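Local atomic coordinates of DUF4785 domain-containing protein (Legionella pneumophila subsp. pneumophila, PDB entry 4KH9), a protein that is of unknown function but binds calcium, and is built from an N-terminal domain followed by two domains related to the immunoglobulin-like E-set clan. Residues Y49-L55 / D149-V155; S65-P69 / G132-F136; T162-T168 / R255-F261; G203-I209 / D233-W238. All blocks are in the same frame, centred on the assembly; numbering follows the deposited sequence. Where two conformers were deposited one is given.

Contact 1 (Y49-L55 / D149-V155)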
# COMPACT_ATOMS: atom_id res chain seq x y z
N TYR A 49 -12.38 -9.90 6.82
CA TYR A 49 -11.33 -10.69 6.18
C TYR A 49 -11.69 -10.97 4.73
O TYR A 49 -12.85 -10.80 4.31
CB TYR A 49 -11.05 -12.01 6.95
CG TYR A 49 -12.18 -13.03 6.89
CD1 TYR A 49 -13.21 -13.01 7.83
CD2 TYR A 49 -12.18 -14.05 5.94
CE1 TYR A 49 -14.23 -13.97 7.82
CE2 TYR A 49 -13.21 -14.99 5.89
CZ TYR A 49 -14.23 -14.95 6.84
OH TYR A 49 -15.21 -15.91 6.84
N LYS A 50 -10.68 -11.43 3.96
CA LYS A 50 -10.84 -11.79 2.55
C LYS A 50 -10.10 -13.05 2.32
O LYS A 50 -9.02 -13.21 2.89
CB LYS A 50 -10.32 -10.69 1.58
CG LYS A 50 -11.13 -9.41 1.55
CD LYS A 50 -10.57 -8.42 0.54
CE LYS A 50 -11.42 -7.17 0.47
NZ LYS A 50 -10.74 -6.09 -0.30
N GLU A 51 -10.66 -13.97 1.52
CA GLU A 51 -9.95 -15.19 1.17
C GLU A 51 -10.35 -15.69 -0.20
O GLU A 51 -11.46 -15.45 -0.67
CB GLU A 51 -10.14 -16.32 2.19
CG GLU A 51 -11.57 -16.85 2.33
CD GLU A 51 -11.69 -17.99 3.33
OE1 GLU A 51 -10.65 -18.62 3.65
OE2 GLU A 51 -12.83 -18.29 3.74
N ARG A 52 -9.42 -16.43 -0.83
CA ARG A 52 -9.63 -17.10 -2.10
C ARG A 52 -10.07 -18.48 -1.78
O ARG A 52 -9.48 -19.12 -0.92
CB ARG A 52 -8.33 -17.09 -2.94
CG ARG A 52 -7.86 -15.70 -3.31
CD ARG A 52 -6.81 -15.72 -4.39
NE ARG A 52 -6.75 -14.42 -5.05
CZ ARG A 52 -6.04 -14.17 -6.15
NH1 ARG A 52 -5.32 -15.14 -6.72
NH2 ARG A 52 -6.05 -12.96 -6.70
N ILE A 53 -11.11 -18.94 -2.42
CA ILE A 53 -11.65 -20.27 -2.21
C ILE A 53 -11.87 -20.95 -3.58
O ILE A 53 -12.09 -20.27 -4.58
CB ILE A 53 -12.97 -20.28 -1.37
CG1 ILE A 53 -14.13 -19.65 -2.13
CG2 ILE A 53 -12.79 -19.64 0.03
CD1 ILE A 53 -15.35 -20.23 -1.85
N SER A 54 -11.82 -22.27 -3.61
CA SER A 54 -12.04 -23.01 -4.84
C SER A 54 -13.46 -23.50 -4.91
O SER A 54 -14.15 -23.56 -3.89
CB SER A 54 -11.07 -24.19 -4.93
OG SER A 54 -11.41 -25.16 -3.95
N LEU A 55 -13.88 -23.92 -6.10
CA LEU A 55 -15.17 -24.54 -6.33
C LEU A 55 -15.27 -25.86 -5.50
O LEU A 55 -16.31 -26.13 -4.94
CB LEU A 55 -15.32 -24.80 -7.83
CG LEU A 55 -16.66 -25.30 -8.32
CD1 LEU A 55 -17.82 -24.33 -7.98
CD2 LEU A 55 -16.60 -25.57 -9.80
N ASP A 149 -13.39 -21.57 -11.46
CA ASP A 149 -12.55 -22.45 -10.63
C ASP A 149 -12.42 -21.96 -9.21
O ASP A 149 -12.33 -22.77 -8.28
CB ASP A 149 -11.14 -22.53 -11.22
CG ASP A 149 -10.96 -23.35 -12.48
OD1 ASP A 149 -11.92 -24.06 -12.87
OD2 ASP A 149 -9.84 -23.34 -13.03
N ALA A 150 -12.35 -20.62 -9.06
CA ALA A 150 -12.09 -19.99 -7.78
C ALA A 150 -12.84 -18.67 -7.62
O ALA A 150 -13.36 -18.08 -8.58
CB ALA A 150 -10.60 -19.77 -7.61
N TYR A 151 -12.99 -18.27 -6.35
CA TYR A 151 -13.74 -17.09 -5.93
C TYR A 151 -13.05 -16.36 -4.84
O TYR A 151 -12.34 -16.97 -4.06
CB TYR A 151 -15.15 -17.53 -5.39
CG TYR A 151 -15.88 -18.45 -6.34
CD1 TYR A 151 -15.54 -19.80 -6.43
CD2 TYR A 151 -16.82 -17.94 -7.24
CE1 TYR A 151 -16.13 -20.63 -7.39
CE2 TYR A 151 -17.42 -18.77 -8.20
CZ TYR A 151 -17.06 -20.11 -8.27
OH TYR A 151 -17.59 -20.94 -9.23
N MSE A 152 -13.29 -15.06 -4.77
CA MSE A 152 -12.84 -14.21 -3.69
C MSE A 152 -14.01 -14.00 -2.76
O MSE A 152 -15.07 -13.56 -3.21
CB MSE A 152 -12.28 -12.86 -4.19
CG MSE A 152 -11.77 -11.95 -3.05
SE MSE A 152 -10.18 -12.63 -2.15
CE MSE A 152 -8.86 -12.17 -3.52
N ILE A 153 -13.86 -14.39 -1.50
CA ILE A 153 -14.88 -14.19 -0.48
C ILE A 153 -14.41 -13.04 0.36
O ILE A 153 -13.30 -13.08 0.88
CB ILE A 153 -15.17 -15.44 0.39
CG1 ILE A 153 -15.41 -16.72 -0.44
CG2 ILE A 153 -16.35 -15.16 1.39
CD1 ILE A 153 -16.54 -16.73 -1.38
N SER A 154 -15.25 -12.04 0.51
CA SER A 154 -14.95 -10.89 1.35
C SER A 154 -16.03 -10.78 2.44
O SER A 154 -17.22 -10.81 2.14
CB SER A 154 -14.87 -9.62 0.52
OG SER A 154 -14.57 -8.52 1.35
N VAL A 155 -15.60 -10.75 3.69
CA VAL A 155 -16.52 -10.64 4.82
C VAL A 155 -16.20 -9.38 5.58
O VAL A 155 -15.12 -9.27 6.13
CB VAL A 155 -16.46 -11.89 5.76
CG1 VAL A 155 -17.42 -11.74 6.95
CG2 VAL A 155 -16.76 -13.20 4.99
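V155 lies over one face of the Y49 ring: its CB is 4.0 Å from the ring centroid and 25° off the normal, a CH-pi contact displaced toward the rim. The phenol leans over its neighbour because Y49 CG stands between the backbone N and the carbonyl carbon (chi1 68°), and its OH accepts a hydrogen bond from S65 N. On the same face I53 and I153 interlock through their longer branches, with 3.6 Å between I53 CG1 and I153 CG1 and 3.7 Å between I53 CD1 and I153 CD1. At the far end L55 CD1 comes 3.6 Å from Y151 OH. These side chains are mostly buried, and V62 and I64 of strand 62-65 press on them. E51 shares the face but is less enclosed; its carboxylate forms a salt bridge with R254, and the E51 side chain lies about 9 Å from a bound calcium ion.

The other face is loose. K50 extends past S154, its CE 3.5 Å from S154 OG. R52 is poorly ordered, and selenomethionine M152 was modelled in two conformers, so their mutual contact is doubtful. Between the faces, the pairs Y49/V155, E51/I153 and I53/Y151 each exchange two backbone N-H...O bonds, alternating with the non-hydrogen-bonded pairs K50/S154, R52/M152 and S54/A150. The last bond, L55 N to D149 O, has its donor 37° above the carbonyl plane, where the strand yields to the helix that S54 caps. Such one-sided burial of an antiparallel pair, with 48-54 outermost, is characteristic of the edge of a beta sandwich.

Contact 2 (S65-P69 / G132-F136); sequences STLAP and GYGKF
T66 meets G134 through both its backbone and its hydroxyl. T66 N donates to G134 O at 2.9 Å in a nearly straight bond (166° at the hydrogen), with the donor tilted 21° from the carbonyl plane. G134 O also receives a CA-H...O contact from S65 CA. In return G134 N donates to T66 OG1 at 3.2 Å; the hydroxyl can receive it because chi1 of 70° places OG1 between the backbone N and the carbonyl carbon. T66 OG1 has a second polar partner, a water 3.1 Å away, and lies at the edge of the F136 ring. That water is also placed to donate to A68 O (2.7 Å) and G132 O, though more acceptors surround it than it has protons, so these bonds may be shared.

L67 O faces the Y133 ring, 3.4 Å above its plane and offset toward the rim, while the P69 ring lies alongside, its CD 3.9 Å from Y133 CD1. The amides of L67 and A68 donate outward to the two carboxylate oxygens of D157. G134 adopts backbone angles suited to glycine. Only S65 and K135 form a regular bridge, a non-hydrogen-bonded antiparallel pair. Beyond it the T66-G134 backbone bond is followed by side-chain and water-mediated links, as at the frayed end of a strand pair in a beta sandwich, where the chain turns toward strand 72-77 of the other sheet.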
# COMPACT_ATOMS: atom_id res chain seq x y z
N SER A 65 -17.32 -16.75 9.10
CA SER A 65 -17.35 -16.49 10.54
C SER A 65 -17.59 -15.01 10.82
O SER A 65 -16.93 -14.15 10.26
CB SER A 65 -16.04 -16.96 11.19
OG SER A 65 -14.93 -16.24 10.66
N THR A 66 -18.61 -14.74 11.63
CA THR A 66 -18.98 -13.39 11.99
C THR A 66 -19.04 -13.30 13.51
O THR A 66 -19.31 -14.29 14.17
CB THR A 66 -20.31 -12.97 11.30
OG1 THR A 66 -21.39 -13.69 11.89
CG2 THR A 66 -20.29 -13.16 9.77
N LEU A 67 -18.80 -12.11 14.05
CA LEU A 67 -18.81 -11.84 15.49
C LEU A 67 -19.96 -10.90 15.89
O LEU A 67 -20.24 -10.72 17.09
CB LEU A 67 -17.46 -11.24 15.92
CG LEU A 67 -16.22 -12.12 15.65
CD1 LEU A 67 -14.94 -11.37 15.98
CD2 LEU A 67 -16.32 -13.47 16.42
N ALA A 68 -20.62 -10.30 14.89
CA ALA A 68 -21.76 -9.44 15.19
C ALA A 68 -22.83 -9.62 14.15
O ALA A 68 -22.52 -10.04 13.03
CB ALA A 68 -21.33 -7.99 15.28
N PRO A 69 -24.10 -9.26 14.44
CA PRO A 69 -25.12 -9.39 13.40
C PRO A 69 -24.89 -8.40 12.25
O PRO A 69 -24.18 -7.38 12.40
CB PRO A 69 -26.42 -9.09 14.15
CG PRO A 69 -26.03 -8.25 15.30
CD PRO A 69 -24.66 -8.72 15.70
N GLY A 132 -28.59 -13.55 13.50
CA GLY A 132 -27.50 -13.35 14.45
C GLY A 132 -26.09 -13.47 13.90
O GLY A 132 -25.80 -12.97 12.80
N TYR A 133 -25.19 -14.12 14.65
CA TYR A 133 -23.80 -14.24 14.24
C TYR A 133 -23.22 -15.57 14.64
O TYR A 133 -23.81 -16.30 15.42
CB TYR A 133 -22.95 -13.10 14.82
CG TYR A 133 -22.94 -13.05 16.33
CD1 TYR A 133 -23.93 -12.35 17.03
CD2 TYR A 133 -21.93 -13.67 17.06
CE1 TYR A 133 -23.93 -12.30 18.42
CE2 TYR A 133 -21.93 -13.64 18.45
CZ TYR A 133 -22.91 -12.94 19.13
OH TYR A 133 -22.88 -12.88 20.50
N GLY A 134 -22.04 -15.85 14.11
CA GLY A 134 -21.31 -17.07 14.42
C GLY A 134 -20.78 -17.74 13.18
O GLY A 134 -20.29 -17.06 12.27
N LYS A 135 -20.89 -19.07 13.13
CA LYS A 135 -20.36 -19.84 12.02
C LYS A 135 -21.46 -20.15 11.02
O LYS A 135 -22.40 -20.90 11.29
CB LYS A 135 -19.66 -21.11 12.54
CG LYS A 135 -19.22 -22.09 11.46
CD LYS A 135 -18.73 -23.38 12.11
CE LYS A 135 -18.91 -24.58 11.20
NZ LYS A 135 -18.36 -25.83 11.80
N PHE A 136 -21.35 -19.50 9.85
CA PHE A 136 -22.21 -19.71 8.70
C PHE A 136 -21.42 -20.60 7.76
O PHE A 136 -20.19 -20.57 7.78
CB PHE A 136 -22.64 -18.39 8.04
CG PHE A 136 -23.56 -17.48 8.82
CD1 PHE A 136 -23.07 -16.69 9.85
CD2 PHE A 136 -24.90 -17.37 8.48
CE1 PHE A 136 -23.91 -15.83 10.56
CE2 PHE A 136 -25.75 -16.50 9.18
CZ PHE A 136 -25.25 -15.71 10.20
O HOH W 1 -23.56 -11.66 11.08

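Contact 3 (T162-T168 / R255-F261); sequences TYLEVET and RSGHTAF
L164 and R255 pack methylene to methylene, CB to CB at 3.6 Å, between two strands of the central domain, whose family belongs to the immunoglobulin-like E-set clan of beta sandwiches. The strand segments run in nearly the same direction (23°) with axes 6.8 Å apart at closest, and they meet through side chains rather than paired backbones: 163-168 is bonded to 44-46 and 178-186, while 251-264 pairs with 238-248. L164, V166 and T168 point toward the other strand, as do R255, T259 and F261. L164 CD2 reaches the backbone of G257, 3.6 Å from its N, where the absence of a side chain makes room for the methyl. Two residues further along its strand, V166 CG2 rests against H258 O and T259 CB, 3.9 Å from the latter. The T259 hydroxyl is bonded to N42 O.

At the T162 end of this row R255 bends at chi2 (-74°), bringing its guanidinium edge-on to the T162 carbonyl. NH2, which also forms a salt bridge with D157, donates to T162 O at 3.0 Å. R255 NE donates to the same T162 O at 2.8 Å, approaching from the same face, 52° above the carbonyl plane.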
# COMPACT_ATOMS: atom_id res chain seq x y z
N THR A 162 -14.16 -6.02 17.03
CA THR A 162 -12.88 -6.73 16.87
C THR A 162 -12.25 -6.32 15.55
O THR A 162 -12.87 -6.47 14.48
CB THR A 162 -13.01 -8.26 16.97
OG1 THR A 162 -13.47 -8.60 18.27
CG2 THR A 162 -11.66 -8.98 16.74
N TYR A 163 -11.03 -5.75 15.62
CA TYR A 163 -10.35 -5.32 14.42
C TYR A 163 -8.89 -5.75 14.43
O TYR A 163 -8.32 -6.03 15.49
CB TYR A 163 -10.45 -3.80 14.22
CG TYR A 163 -9.87 -2.99 15.36
CD1 TYR A 163 -8.53 -2.64 15.37
CD2 TYR A 163 -10.68 -2.54 16.41
CE1 TYR A 163 -8.00 -1.85 16.39
CE2 TYR A 163 -10.16 -1.77 17.44
CZ TYR A 163 -8.82 -1.41 17.42
OH TYR A 163 -8.28 -0.64 18.42
N LEU A 164 -8.31 -5.79 13.24
CA LEU A 164 -6.90 -6.08 13.02
C LEU A 164 -6.22 -4.80 12.68
O LEU A 164 -6.69 -4.10 11.78
CB LEU A 164 -6.71 -7.12 11.91
CG LEU A 164 -5.26 -7.54 11.62
CD1 LEU A 164 -4.71 -8.40 12.75
CD2 LEU A 164 -5.16 -8.25 10.31
N GLU A 165 -5.14 -4.46 13.39
CA GLU A 165 -4.38 -3.24 13.07
C GLU A 165 -3.00 -3.63 12.49
O GLU A 165 -2.33 -4.46 13.06
CB GLU A 165 -4.26 -2.33 14.30
CG GLU A 165 -3.60 -1.01 13.95
CD GLU A 165 -3.60 0.01 15.07
OE1 GLU A 165 -4.71 0.47 15.43
OE2 GLU A 165 -2.51 0.38 15.56
N VAL A 166 -2.62 -3.06 11.33
CA VAL A 166 -1.34 -3.33 10.66
C VAL A 166 -0.67 -2.01 10.31
O VAL A 166 -1.36 -1.02 10.04
CB VAL A 166 -1.49 -4.22 9.40
CG1 VAL A 166 -2.15 -5.55 9.74
CG2 VAL A 166 -2.25 -3.50 8.28
N GLU A 167 0.66 -2.00 10.29
CA GLU A 167 1.45 -0.83 9.86
C GLU A 167 2.90 -1.24 9.59
O GLU A 167 3.35 -2.23 10.14
CB GLU A 167 1.41 0.33 10.87
CG GLU A 167 1.94 0.01 12.25
CD GLU A 167 2.10 1.21 13.16
OE1 GLU A 167 2.87 2.13 12.81
OE2 GLU A 167 1.46 1.21 14.24
N THR A 168 3.64 -0.45 8.79
CA THR A 168 5.07 -0.69 8.56
C THR A 168 5.84 0.48 9.21
O THR A 168 5.23 1.51 9.50
CB THR A 168 5.39 -0.91 7.09
OG1 THR A 168 5.06 0.24 6.33
CG2 THR A 168 4.68 -2.13 6.51
N ARG A 255 -9.45 -12.28 10.87
CA ARG A 255 -9.24 -10.97 10.30
C ARG A 255 -8.10 -11.01 9.29
O ARG A 255 -7.10 -11.68 9.50
CB ARG A 255 -8.95 -9.91 11.39
CG ARG A 255 -10.08 -9.53 12.36
CD ARG A 255 -11.12 -8.67 11.71
NE ARG A 255 -12.30 -8.43 12.55
CZ ARG A 255 -13.43 -9.13 12.51
NH1 ARG A 255 -13.54 -10.20 11.73
NH2 ARG A 255 -14.46 -8.77 13.27
N SER A 256 -8.24 -10.26 8.22
CA SER A 256 -7.18 -10.08 7.24
C SER A 256 -7.00 -8.60 7.03
O SER A 256 -7.92 -7.82 7.26
CB SER A 256 -7.44 -10.84 5.95
OG SER A 256 -8.32 -10.11 5.13
N GLY A 257 -5.78 -8.20 6.73
CA GLY A 257 -5.47 -6.79 6.57
C GLY A 257 -4.41 -6.52 5.55
O GLY A 257 -3.64 -7.41 5.19
N HIS A 258 -4.40 -5.27 5.09
CA HIS A 258 -3.50 -4.74 4.07
C HIS A 258 -3.00 -3.37 4.45
O HIS A 258 -3.73 -2.62 5.11
CB HIS A 258 -4.23 -4.60 2.70
CG HIS A 258 -4.85 -5.83 2.11
ND1 HIS A 258 -4.21 -6.56 1.12
CD2 HIS A 258 -6.09 -6.34 2.30
CE1 HIS A 258 -5.06 -7.52 0.78
NE2 HIS A 258 -6.20 -7.43 1.46
N THR A 259 -1.82 -2.99 3.97
CA THR A 259 -1.33 -1.62 4.07
C THR A 259 -0.31 -1.44 2.94
O THR A 259 0.36 -2.39 2.52
CB THR A 259 -0.86 -1.14 5.46
OG1 THR A 259 -0.96 0.29 5.40
CG2 THR A 259 0.57 -1.60 5.82
N ALA A 260 -0.29 -0.23 2.38
CA ALA A 260 0.55 0.12 1.25
C ALA A 260 1.84 0.78 1.70
O ALA A 260 1.89 1.48 2.71
CB ALA A 260 -0.21 1.07 0.31
N PHE A 261 2.88 0.58 0.91
CA PHE A 261 4.16 1.24 1.11
C PHE A 261 4.81 1.40 -0.25
O PHE A 261 4.47 0.67 -1.19
CB PHE A 261 5.07 0.51 2.12
CG PHE A 261 5.50 -0.89 1.73
CD1 PHE A 261 4.74 -2.00 2.10
CD2 PHE A 261 6.70 -1.09 1.05
CE1 PHE A 261 5.15 -3.29 1.76
CE2 PHE A 261 7.13 -2.38 0.73
CZ PHE A 261 6.35 -3.48 1.10

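Contact 4 (G203-I209 / D233-W238)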
# COMPACT_ATOMS: atom_id res chain seq x y z
N GLY A 203 4.35 -7.25 -4.40
CA GLY A 203 4.81 -6.21 -5.30
C GLY A 203 3.91 -6.00 -6.51
O GLY A 203 3.06 -6.84 -6.79
N PRO A 204 4.11 -4.88 -7.24
CA PRO A 204 3.26 -4.57 -8.41
C PRO A 204 3.22 -5.64 -9.49
O PRO A 204 2.22 -5.71 -10.19
CB PRO A 204 3.89 -3.31 -8.98
CG PRO A 204 4.60 -2.69 -7.85
CD PRO A 204 5.07 -3.79 -6.97
N LYS A 205 4.28 -6.45 -9.65
CA LYS A 205 4.30 -7.52 -10.65
C LYS A 205 3.85 -8.85 -10.05
O LYS A 205 3.92 -9.88 -10.72
CB LYS A 205 5.71 -7.68 -11.27
CG LYS A 205 6.22 -6.48 -12.10
CD LYS A 205 5.52 -6.31 -13.46
CE LYS A 205 6.07 -5.16 -14.27
NZ LYS A 205 7.46 -5.41 -14.75
N GLY A 206 3.36 -8.82 -8.81
CA GLY A 206 2.95 -10.03 -8.09
C GLY A 206 4.10 -10.76 -7.41
O GLY A 206 3.89 -11.85 -6.89
N GLN A 207 5.32 -10.18 -7.36
CA GLN A 207 6.44 -10.83 -6.66
C GLN A 207 6.16 -10.83 -5.13
O GLN A 207 5.58 -9.87 -4.60
CB GLN A 207 7.81 -10.18 -7.00
CG GLN A 207 8.00 -8.72 -6.55
CD GLN A 207 7.51 -7.65 -7.51
OE1 GLN A 207 6.37 -7.62 -7.97
NE2 GLN A 207 8.35 -6.68 -7.77
N VAL A 208 6.48 -11.92 -4.46
CA VAL A 208 6.16 -12.07 -3.04
C VAL A 208 7.42 -12.16 -2.19
O VAL A 208 8.35 -12.89 -2.51
CB VAL A 208 5.25 -13.33 -2.83
CG1 VAL A 208 5.08 -13.68 -1.35
CG2 VAL A 208 3.88 -13.14 -3.49
N ILE A 209 7.41 -11.44 -1.07
CA ILE A 209 8.46 -11.53 -0.06
C ILE A 209 7.72 -11.90 1.23
O ILE A 209 6.90 -11.14 1.70
CB ILE A 209 9.36 -10.25 0.05
CG1 ILE A 209 10.14 -9.99 -1.26
CG2 ILE A 209 10.32 -10.37 1.25
CD1 ILE A 209 10.77 -8.59 -1.37
N ASP A 233 8.99 -0.55 -10.20
CA ASP A 233 7.58 -0.62 -9.81
C ASP A 233 6.66 0.27 -10.69
O ASP A 233 5.45 0.14 -10.58
CB ASP A 233 7.43 -0.22 -8.33
CG ASP A 233 8.08 -1.21 -7.37
OD1 ASP A 233 8.22 -2.40 -7.74
OD2 ASP A 233 8.36 -0.82 -6.24
N ARG A 234 7.24 1.15 -11.53
CA ARG A 234 6.58 2.06 -12.47
C ARG A 234 5.43 2.88 -11.79
O ARG A 234 4.30 2.95 -12.30
CB ARG A 234 6.04 1.31 -13.70
CG ARG A 234 7.09 0.56 -14.51
CD ARG A 234 6.53 0.06 -15.81
NE ARG A 234 6.31 1.18 -16.73
CZ ARG A 234 5.79 1.05 -17.95
NH1 ARG A 234 5.43 -0.14 -18.41
NH2 ARG A 234 5.61 2.12 -18.71
N GLY A 235 5.75 3.49 -10.67
CA GLY A 235 4.81 4.31 -9.91
C GLY A 235 3.87 3.55 -8.98
O GLY A 235 3.30 4.16 -8.07
N GLU A 236 3.73 2.22 -9.18
CA GLU A 236 2.84 1.38 -8.37
C GLU A 236 3.46 1.06 -7.00
O GLU A 236 4.69 1.07 -6.83
CB GLU A 236 2.49 0.08 -9.11
CG GLU A 236 1.80 0.25 -10.46
CD GLU A 236 1.76 -1.02 -11.28
OE1 GLU A 236 2.84 -1.52 -11.67
OE2 GLU A 236 0.64 -1.50 -11.57
N ASN A 237 2.59 0.77 -6.02
CA ASN A 237 3.01 0.47 -4.67
C ASN A 237 2.97 -1.03 -4.33
O ASN A 237 2.39 -1.84 -5.05
CB ASN A 237 2.14 1.23 -3.66
CG ASN A 237 2.42 2.71 -3.61
OD1 ASN A 237 3.57 3.18 -3.75
ND2 ASN A 237 1.38 3.47 -3.37
N TRP A 238 3.63 -1.36 -3.22
CA TRP A 238 3.65 -2.66 -2.58
C TRP A 238 2.61 -2.67 -1.50
O TRP A 238 2.21 -1.62 -1.02
CB TRP A 238 5.03 -2.93 -1.96
CG TRP A 238 6.11 -3.27 -2.93
CD1 TRP A 238 6.67 -2.45 -3.86
CD2 TRP A 238 6.82 -4.52 -2.99
NE1 TRP A 238 7.61 -3.15 -4.59
CE2 TRP A 238 7.74 -4.41 -4.06
CE3 TRP A 238 6.69 -5.75 -2.33
CZ2 TRP A 238 8.58 -5.47 -4.42
CZ3 TRP A 238 7.53 -6.80 -2.69
CH2 TRP A 238 8.46 -6.65 -3.72
O HOH W 2 7.54 -4.12 -9.34
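G203 CA sits over the six-membered ring of W238, 3.5 Å from its centroid and close to the ring normal, and P204 CD covers the five-membered ring on the same face at 3.8 Å. Both are CH-pi contacts. The absence of a side chain at G203 allows the backbone to lie this flat on the indole. Farther along the ring, Q207 CG approaches W238 CH2 at 3.5 Å, its amide turned 63° from the ring plane, and I209 CD1 reaches the same W238 CH2 at 3.8 Å. On its other flank the proline is met by E236, whose OE1 lies 3.4 Å from P204 CB.

The two pieces are turns of the central domain's beta fold. A type I turn, G203 to G206, closes the hairpin of strands 196-202 and 208-217; a type I' turn, D233 to E236, belongs to the loop that leads into strand 238-248.

D233 holds the indole from within its segment: W238 NE1 donates to D233 OD2 at 3.0 Å, with the oxygen in the indole plane; the N-H comes from the syn side but 34° out of the carboxylate plane, and a weak bond goes to OD1. In the other turn Q207 folds back through a chi2 of -87°, and its OE1 accepts K205 N at 2.9 Å, while NE2 is bonded to S229 OG. Backbone bonds from G203 N to Q207 O and from G206 N to G203 O close this turn. Farther out, F261 and Y263 of strand 251-264 meet the W238 ring.

How the contacts relate
Contact 3 is the most buried; contacts 1, 2 and 4 each combine enclosed residues with exposed ones. Contacts 1 and 2 belong to the N-terminal domain, one in each sheet of its sandwich, with contact 2 nested inside the loop closed by contact 1. Contact 1 relies on regular backbone pairing, contact 2 on one backbone bond helped by a hydroxyl and a water. Contacts 3 and 4 share the central domain and join where F261 O lies 3.0 Å from W238 N; without pairing backbones, contact 3 joins aliphatic packing to an arginine-carbonyl grip, and contact 4 lays glycine and proline on an indole face. The domains meet where S256 OG contacts K50 N and L67 packs on R255.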